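Local coordinates for protein TRAP-type C4-dicarboxylate:H+ symport system substrate-binding component DctP (Shewanella oneidensis, PDB 4MX6) that probably captures C4-dicarboxylates such as succinate in the periplasm and delivers them to a TRAP-type proton symporter for uptake, at residues N48-K57 / S273-K284; F121-Q131 / G152-Q160. All blocks are in the same frame, centred on the assembly; numbering follows the deposited sequence. Where two conformers were deposited one is given.

Contact 1 (N48-K57 / S273-K284); sequences NTPKGQMALK and SIALGNKIAAEK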
# COMPACT_ATOMS: atom_id res chain seq x y z
N ASN A 48 -14.37 4.69 2.00
CA ASN A 48 -15.04 3.60 1.29
C ASN A 48 -14.02 2.83 0.44
O ASN A 48 -14.08 2.81 -0.80
CB ASN A 48 -16.23 4.12 0.48
CG ASN A 48 -17.32 4.70 1.37
OD1 ASN A 48 -17.28 4.57 2.59
ND2 ASN A 48 -18.30 5.33 0.75
N THR A 49 -13.10 2.18 1.15
CA THR A 49 -11.92 1.50 0.60
C THR A 49 -11.59 0.33 1.52
O THR A 49 -12.10 0.27 2.64
CB THR A 49 -10.70 2.43 0.61
OG1 THR A 49 -10.39 2.80 1.96
CG2 THR A 49 -10.91 3.68 -0.25
N PRO A 50 -10.71 -0.59 1.09
CA PRO A 50 -10.37 -1.69 2.02
C PRO A 50 -9.79 -1.21 3.36
O PRO A 50 -10.22 -1.71 4.41
CB PRO A 50 -9.38 -2.55 1.22
CG PRO A 50 -8.96 -1.70 0.04
CD PRO A 50 -10.14 -0.82 -0.24
N LYS A 51 -8.84 -0.27 3.36
CA LYS A 51 -8.28 0.18 4.63
C LYS A 51 -9.29 1.01 5.42
O LYS A 51 -9.36 0.89 6.64
CB LYS A 51 -6.98 0.95 4.40
CG LYS A 51 -6.38 1.55 5.66
CD LYS A 51 -4.89 1.86 5.52
CE LYS A 51 -4.59 2.71 4.31
NZ LYS A 51 -3.14 3.02 4.21
N GLY A 52 -10.06 1.85 4.73
CA GLY A 52 -11.08 2.63 5.43
C GLY A 52 -12.08 1.74 6.16
O GLY A 52 -12.50 2.03 7.29
N GLN A 53 -12.49 0.68 5.49
CA GLN A 53 -13.45 -0.26 6.06
C GLN A 53 -12.82 -1.14 7.14
O GLN A 53 -13.48 -1.45 8.14
CB GLN A 53 -14.08 -1.11 4.96
CG GLN A 53 -14.95 -0.31 4.00
CD GLN A 53 -16.10 0.37 4.70
OE1 GLN A 53 -17.04 -0.29 5.14
NE2 GLN A 53 -16.02 1.69 4.80
N MET A 54 -11.57 -1.56 6.95
CA MET A 54 -10.86 -2.30 8.00
C MET A 54 -10.83 -1.48 9.29
O MET A 54 -11.10 -2.00 10.37
CB MET A 54 -9.45 -2.67 7.53
CG MET A 54 -8.57 -3.29 8.61
SD MET A 54 -7.62 -2.05 9.49
CE MET A 54 -6.97 -3.04 10.83
N ALA A 55 -10.50 -0.19 9.18
CA ALA A 55 -10.37 0.64 10.38
C ALA A 55 -11.72 0.78 11.08
O ALA A 55 -11.80 0.71 12.32
CB ALA A 55 -9.79 2.00 10.01
N LEU A 56 -12.79 1.00 10.31
CA LEU A 56 -14.13 1.12 10.91
C LEU A 56 -14.61 -0.21 11.50
O LEU A 56 -15.26 -0.22 12.53
CB LEU A 56 -15.13 1.64 9.88
CG LEU A 56 -14.99 3.13 9.54
CD1 LEU A 56 -15.99 3.50 8.46
CD2 LEU A 56 -15.16 4.02 10.76
N LYS A 57 -14.29 -1.33 10.86
CA LYS A 57 -14.66 -2.62 11.43
C LYS A 57 -13.96 -2.84 12.77
O LYS A 57 -14.56 -3.33 13.73
CB LYS A 57 -14.34 -3.75 10.45
CG LYS A 57 -14.73 -5.14 10.93
CD LYS A 57 -16.23 -5.28 11.14
CE LYS A 57 -16.64 -6.72 11.40
NZ LYS A 57 -18.10 -6.87 11.52
N SER A 273 -10.87 -7.71 11.56
CA SER A 273 -11.01 -6.52 10.74
C SER A 273 -10.15 -6.62 9.47
O SER A 273 -10.56 -6.21 8.40
CB SER A 273 -10.64 -5.30 11.56
OG SER A 273 -11.50 -5.17 12.69
N ILE A 274 -8.94 -7.17 9.62
CA ILE A 274 -8.05 -7.37 8.49
C ILE A 274 -8.68 -8.38 7.52
O ILE A 274 -8.64 -8.18 6.30
CB ILE A 274 -6.65 -7.84 8.96
CG1 ILE A 274 -5.92 -6.66 9.60
CG2 ILE A 274 -5.86 -8.42 7.78
CD1 ILE A 274 -4.60 -7.01 10.26
N ALA A 275 -9.27 -9.46 8.03
CA ALA A 275 -9.92 -10.42 7.15
C ALA A 275 -11.03 -9.75 6.34
O ALA A 275 -11.17 -9.99 5.13
CB ALA A 275 -10.45 -11.62 7.94
N LEU A 276 -11.83 -8.92 6.99
CA LEU A 276 -12.88 -8.21 6.29
C LEU A 276 -12.27 -7.25 5.27
O LEU A 276 -12.73 -7.18 4.13
CB LEU A 276 -13.79 -7.47 7.28
CG LEU A 276 -14.92 -6.70 6.59
CD1 LEU A 276 -15.78 -7.61 5.73
CD2 LEU A 276 -15.79 -6.00 7.58
N GLY A 277 -11.25 -6.50 5.67
CA GLY A 277 -10.60 -5.58 4.75
C GLY A 277 -10.05 -6.27 3.52
O GLY A 277 -10.13 -5.72 2.42
N ASN A 278 -9.49 -7.46 3.69
CA ASN A 278 -8.96 -8.20 2.56
C ASN A 278 -10.07 -8.59 1.58
O ASN A 278 -9.88 -8.57 0.36
CB ASN A 278 -8.22 -9.45 3.03
CG ASN A 278 -6.87 -9.15 3.63
OD1 ASN A 278 -6.33 -8.05 3.49
ND2 ASN A 278 -6.29 -10.16 4.28
N LYS A 279 -11.22 -8.98 2.11
CA LYS A 279 -12.38 -9.31 1.27
C LYS A 279 -12.83 -8.07 0.50
O LYS A 279 -13.05 -8.13 -0.71
CB LYS A 279 -13.50 -9.86 2.15
CG LYS A 279 -14.76 -10.22 1.42
CD LYS A 279 -15.68 -10.99 2.34
CE LYS A 279 -16.98 -11.39 1.68
NZ LYS A 279 -17.91 -10.25 1.52
N ILE A 280 -12.95 -6.95 1.20
CA ILE A 280 -13.31 -5.69 0.57
C ILE A 280 -12.30 -5.31 -0.52
O ILE A 280 -12.68 -4.88 -1.60
CB ILE A 280 -13.43 -4.54 1.60
CG1 ILE A 280 -14.59 -4.80 2.58
CG2 ILE A 280 -13.64 -3.19 0.91
CD1 ILE A 280 -15.98 -4.53 2.01
N ALA A 281 -11.01 -5.50 -0.25
CA ALA A 281 -9.98 -5.15 -1.23
C ALA A 281 -10.24 -5.85 -2.55
O ALA A 281 -10.17 -5.25 -3.63
CB ALA A 281 -8.60 -5.49 -0.71
N ALA A 282 -10.55 -7.14 -2.49
CA ALA A 282 -10.77 -7.92 -3.69
C ALA A 282 -12.06 -7.48 -4.38
O ALA A 282 -12.14 -7.40 -5.60
CB ALA A 282 -10.82 -9.40 -3.36
N GLU A 283 -13.09 -7.19 -3.58
CA GLU A 283 -14.35 -6.72 -4.14
C GLU A 283 -14.18 -5.36 -4.83
O GLU A 283 -14.66 -5.16 -5.95
CB GLU A 283 -15.40 -6.62 -3.05
CG GLU A 283 -15.80 -7.97 -2.51
CD GLU A 283 -16.62 -7.93 -1.23
OE1 GLU A 283 -16.63 -6.89 -0.55
OE2 GLU A 283 -17.25 -8.97 -0.90
N LYS A 284 -13.49 -4.43 -4.18
CA LYS A 284 -13.31 -3.09 -4.72
C LYS A 284 -12.42 -3.08 -5.95
O LYS A 284 -12.61 -2.27 -6.85
CB LYS A 284 -12.76 -2.14 -3.65
CG LYS A 284 -13.76 -1.81 -2.57
CD LYS A 284 -14.95 -1.07 -3.14
CE LYS A 284 -15.88 -0.62 -2.05
NZ LYS A 284 -17.10 0.03 -2.62
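Pro50 and Met54 of helix 50-57 pack against Gly277 and Ala281 of helix 273-284, the two axes running nearly antiparallel at 154° and closing to 8.1 Å. Backbones come nearest where Met54 CA lies 4.6 Å from Gly277 CA; a beta carbon on Gly277 would clash with Met54 CB, so the glycine permits this closeness. Pro50 presses its ring on the second helix, CB meeting the methyl CB of Ala281 at 3.6 Å, while Ile280, in the conformer modelled here, lays CG2 against Pro50 CA. Met54 has CG anti to the backbone N (chi1 173°), which sets that carbon 3.5 Å from Ser273 O; the chain then bends, and CE runs beside Ile274 CG1. Lys57 crosses Leu276 at about a right angle, its CG 3.6 Å from Leu276 CD2. Cutting Lys57 back to an alanine is likely to strip most of the aliphatic cover from Leu276 CD2 and open a gap beside it. No hydrogen bond spans the pair. It is a close helix pair made possible by small residues, joining the helix that carries Lys51, which binds succinate through NZ, to the long helix 260-295. Thr49 is the N-cap, its OG1 accepting from Gly52 N at 2.9 Å. Strand 148-158 lies against both helices, Leu154 touching Met54 and Asn278, and helix 221-226 meets Thr49 and Pro50 through Ser222.

Contact 2 (F121-Q131 / G152-Q160); sequences FNDMDAVNRFQ and GYLHNGMKQ
Gln131 lays its side chain across one face of the Tyr153 ring, with CG 3.6 Å from the ring centroid and only 8° off the normal, a CH-pi contact. Its amide is stacked on the same ring, the planes almost parallel. With CG anti to the carbonyl carbon (chi1 -76°) and the chain extended beyond it, the amide reaches past Tyr153 to His155. There the amide and imidazole planes are nearly coplanar, and His155 NE2 donates to Gln131 OE1 at 3.1 Å; the bond is noticeably bent, 138° at the hydrogen. Gln131 NE2 bonds to Asp245 OD2, so both ends of the amide are held and its rotation is fixed. Asn128 approaches the imidazole at the edge, its amide steeply turned against the ring and OD1 3.1 Å from His155 CE1. This is the packing of helix 124-131 on residues 152-158, part of strand 148-158, which pairs antiparallel with strand 243-251. A classic beta bulge places Asn156 and Gly157 opposite the single residue Leu244; Asn156 turns away from the helix and bonds to Tyr246, a succinate-binding residue. Beside the bulge the chains of Met124 and Met158 run antiparallel alongside each other, sulfur against sulfur, with Met124 SD 3.6 Å from Met158 SD in the conformer modelled. In that conformer Met124 curls back on itself, which brings CE obliquely to the imidazole, 3.7 Å from His155 CD2. Met158, similarly folded, carries CE to the turn before the helix, 3.5 Å from Phe121 O. That turn ends at Asp123, the N-cap, whose OD1 accepts from Ala126 N at 3.1 Å.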
# COMPACT_ATOMS: atom_id res chain seq x y z
N PHE A 121 5.58 -10.17 -7.99
CA PHE A 121 4.42 -11.01 -7.76
C PHE A 121 3.47 -10.95 -8.95
O PHE A 121 3.15 -9.87 -9.45
CB PHE A 121 3.67 -10.54 -6.51
CG PHE A 121 4.52 -10.55 -5.28
CD1 PHE A 121 4.86 -11.74 -4.66
CD2 PHE A 121 4.97 -9.37 -4.73
CE1 PHE A 121 5.65 -11.75 -3.51
CE2 PHE A 121 5.76 -9.38 -3.58
CZ PHE A 121 6.10 -10.58 -2.99
N ASN A 122 3.01 -12.11 -9.40
CA ASN A 122 2.11 -12.16 -10.55
C ASN A 122 0.76 -11.54 -10.21
O ASN A 122 0.13 -10.85 -11.04
CB ASN A 122 1.86 -13.60 -10.99
CG ASN A 122 3.07 -14.25 -11.62
OD1 ASN A 122 4.03 -13.58 -11.99
ND2 ASN A 122 3.03 -15.57 -11.77
N ASP A 123 0.31 -11.79 -8.99
CA ASP A 123 -1.04 -11.44 -8.58
C ASP A 123 -1.14 -11.49 -7.06
O ASP A 123 -0.16 -11.81 -6.37
CB ASP A 123 -2.07 -12.35 -9.25
CG ASP A 123 -1.82 -13.81 -8.98
OD1 ASP A 123 -1.32 -14.16 -7.89
OD2 ASP A 123 -2.12 -14.63 -9.89
N MET A 124 -2.32 -11.18 -6.55
CA MET A 124 -2.52 -11.07 -5.11
C MET A 124 -2.46 -12.40 -4.38
O MET A 124 -2.17 -12.46 -3.19
CB MET A 124 -3.85 -10.37 -4.81
CG MET A 124 -3.86 -8.93 -5.27
SD MET A 124 -2.59 -7.96 -4.49
CE MET A 124 -3.23 -7.90 -2.84
N ASP A 125 -2.75 -13.49 -5.08
CA ASP A 125 -2.59 -14.82 -4.51
C ASP A 125 -1.11 -15.07 -4.16
O ASP A 125 -0.80 -15.63 -3.10
CB ASP A 125 -3.12 -15.90 -5.45
CG ASP A 125 -4.64 -15.91 -5.54
OD1 ASP A 125 -5.32 -15.55 -4.56
OD2 ASP A 125 -5.16 -16.30 -6.62
N ALA A 126 -0.21 -14.67 -5.05
CA ALA A 126 1.22 -14.85 -4.81
C ALA A 126 1.69 -13.95 -3.66
O ALA A 126 2.46 -14.37 -2.80
CB ALA A 126 2.01 -14.55 -6.07
N VAL A 127 1.20 -12.71 -3.64
CA VAL A 127 1.52 -11.80 -2.54
C VAL A 127 1.14 -12.42 -1.21
O VAL A 127 1.93 -12.44 -0.26
CB VAL A 127 0.75 -10.46 -2.71
CG1 VAL A 127 0.94 -9.59 -1.51
CG2 VAL A 127 1.20 -9.74 -3.97
N ASN A 128 -0.08 -12.93 -1.14
CA ASN A 128 -0.58 -13.51 0.09
C ASN A 128 0.25 -14.73 0.52
O ASN A 128 0.56 -14.89 1.70
CB ASN A 128 -2.04 -13.89 -0.04
CG ASN A 128 -2.66 -14.16 1.27
OD1 ASN A 128 -2.88 -13.24 2.06
ND2 ASN A 128 -2.97 -15.42 1.53
N ARG A 129 0.59 -15.60 -0.42
CA ARG A 129 1.40 -16.76 -0.07
C ARG A 129 2.74 -16.33 0.52
O ARG A 129 3.21 -16.88 1.52
CB ARG A 129 1.61 -17.67 -1.29
CG ARG A 129 0.46 -18.62 -1.56
CD ARG A 129 0.81 -19.62 -2.66
NE ARG A 129 0.32 -19.18 -3.96
CZ ARG A 129 -0.97 -19.21 -4.32
NH1 ARG A 129 -1.89 -19.63 -3.47
NH2 ARG A 129 -1.34 -18.80 -5.52
N PHE A 130 3.37 -15.33 -0.10
CA PHE A 130 4.64 -14.84 0.41
C PHE A 130 4.47 -14.26 1.82
O PHE A 130 5.23 -14.56 2.73
CB PHE A 130 5.25 -13.81 -0.53
CG PHE A 130 6.52 -13.20 -0.01
CD1 PHE A 130 7.71 -13.91 -0.03
CD2 PHE A 130 6.52 -11.93 0.53
CE1 PHE A 130 8.88 -13.34 0.46
CE2 PHE A 130 7.68 -11.37 1.03
CZ PHE A 130 8.86 -12.07 0.99
N GLN A 131 3.44 -13.44 2.01
CA GLN A 131 3.18 -12.84 3.31
C GLN A 131 2.95 -13.87 4.41
O GLN A 131 3.37 -13.65 5.55
CB GLN A 131 1.97 -11.91 3.23
CG GLN A 131 2.30 -10.58 2.55
CD GLN A 131 1.07 -9.77 2.19
OE1 GLN A 131 -0.07 -10.26 2.26
NE2 GLN A 131 1.29 -8.54 1.79
N GLY A 152 -0.11 -7.37 11.28
CA GLY A 152 -0.67 -8.13 10.19
C GLY A 152 -0.48 -7.39 8.87
O GLY A 152 -0.07 -6.23 8.85
N TYR A 153 -0.77 -8.10 7.78
CA TYR A 153 -0.78 -7.54 6.44
C TYR A 153 -2.23 -7.29 6.03
O TYR A 153 -3.11 -8.12 6.28
CB TYR A 153 -0.16 -8.52 5.45
CG TYR A 153 1.33 -8.70 5.59
CD1 TYR A 153 2.21 -7.73 5.15
CD2 TYR A 153 1.87 -9.87 6.14
CE1 TYR A 153 3.58 -7.90 5.24
CE2 TYR A 153 3.24 -10.04 6.25
CZ TYR A 153 4.09 -9.05 5.80
OH TYR A 153 5.46 -9.19 5.86
N LEU A 154 -2.47 -6.17 5.36
CA LEU A 154 -3.78 -5.84 4.82
C LEU A 154 -3.61 -5.56 3.33
O LEU A 154 -2.74 -4.78 2.95
CB LEU A 154 -4.36 -4.63 5.56
CG LEU A 154 -5.65 -4.06 4.99
CD1 LEU A 154 -6.81 -5.03 5.11
CD2 LEU A 154 -6.00 -2.75 5.69
N HIS A 155 -4.43 -6.19 2.51
CA HIS A 155 -4.33 -5.99 1.07
C HIS A 155 -4.97 -4.71 0.57
O HIS A 155 -5.97 -4.23 1.11
CB HIS A 155 -5.00 -7.16 0.34
CG HIS A 155 -4.35 -8.47 0.62
ND1 HIS A 155 -5.01 -9.66 0.81
CD2 HIS A 155 -3.03 -8.75 0.73
CE1 HIS A 155 -4.12 -10.61 1.04
NE2 HIS A 155 -2.91 -10.08 1.00
N ASN A 156 -4.42 -4.19 -0.53
CA ASN A 156 -5.15 -3.28 -1.40
C ASN A 156 -5.29 -3.93 -2.78
O ASN A 156 -6.37 -4.42 -3.12
CB ASN A 156 -4.56 -1.88 -1.43
CG ASN A 156 -5.48 -0.90 -2.13
OD1 ASN A 156 -6.13 -1.25 -3.13
ND2 ASN A 156 -5.58 0.30 -1.59
N GLY A 157 -4.21 -4.00 -3.55
CA GLY A 157 -4.29 -4.59 -4.86
C GLY A 157 -3.03 -4.40 -5.66
O GLY A 157 -2.06 -3.83 -5.18
N MET A 158 -3.06 -4.84 -6.91
CA MET A 158 -1.96 -4.58 -7.82
C MET A 158 -2.07 -3.15 -8.35
O MET A 158 -3.16 -2.62 -8.51
CB MET A 158 -1.97 -5.57 -8.98
CG MET A 158 -1.98 -7.04 -8.56
SD MET A 158 -0.64 -7.57 -7.49
CE MET A 158 0.74 -7.52 -8.64
N LYS A 159 -0.93 -2.53 -8.63
CA LYS A 159 -0.88 -1.19 -9.19
C LYS A 159 -1.01 -1.17 -10.70
O LYS A 159 -0.49 -2.04 -11.39
CB LYS A 159 0.44 -0.51 -8.78
CG LYS A 159 0.61 -0.35 -7.27
CD LYS A 159 1.90 0.36 -6.88
CE LYS A 159 3.11 -0.46 -7.27
NZ LYS A 159 4.37 0.11 -6.74
N GLN A 160 -1.69 -0.13 -11.18
CA GLN A 160 -1.82 0.21 -12.59
C GLN A 160 -1.16 1.56 -12.81
O GLN A 160 -1.17 2.42 -11.92
CB GLN A 160 -3.30 0.34 -12.98
CG GLN A 160 -4.23 -0.71 -12.39
CD GLN A 160 -3.77 -2.14 -12.62
OE1 GLN A 160 -3.06 -2.44 -13.56
NE2 GLN A 160 -4.21 -3.04 -11.75

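In the fold
Strand 148-158 separates the two contacts: contact 2 packs helix 124-132 against it, while helix 260-295 of contact 1 meets the same strand through Asn278 OD1, 2.8 Å from His155 N in a probable hydrogen bond, and through Ala281 CB, 3.4 Å from His155 O. Both are partly buried, with contact 2 slightly nearer the centre of the chain. Contact 1 joins two helices far apart in sequence without any hydrogen bond between them; contact 2, between segments much closer in sequence, combines sulfur and aromatic packing with one polar bond. Each borders the succinate pocket, contact 1 through Lys51 and contact 2 through Asn156, whose side chain comes within about 4 Å of the bound succinate, nearest atom to nearest atom.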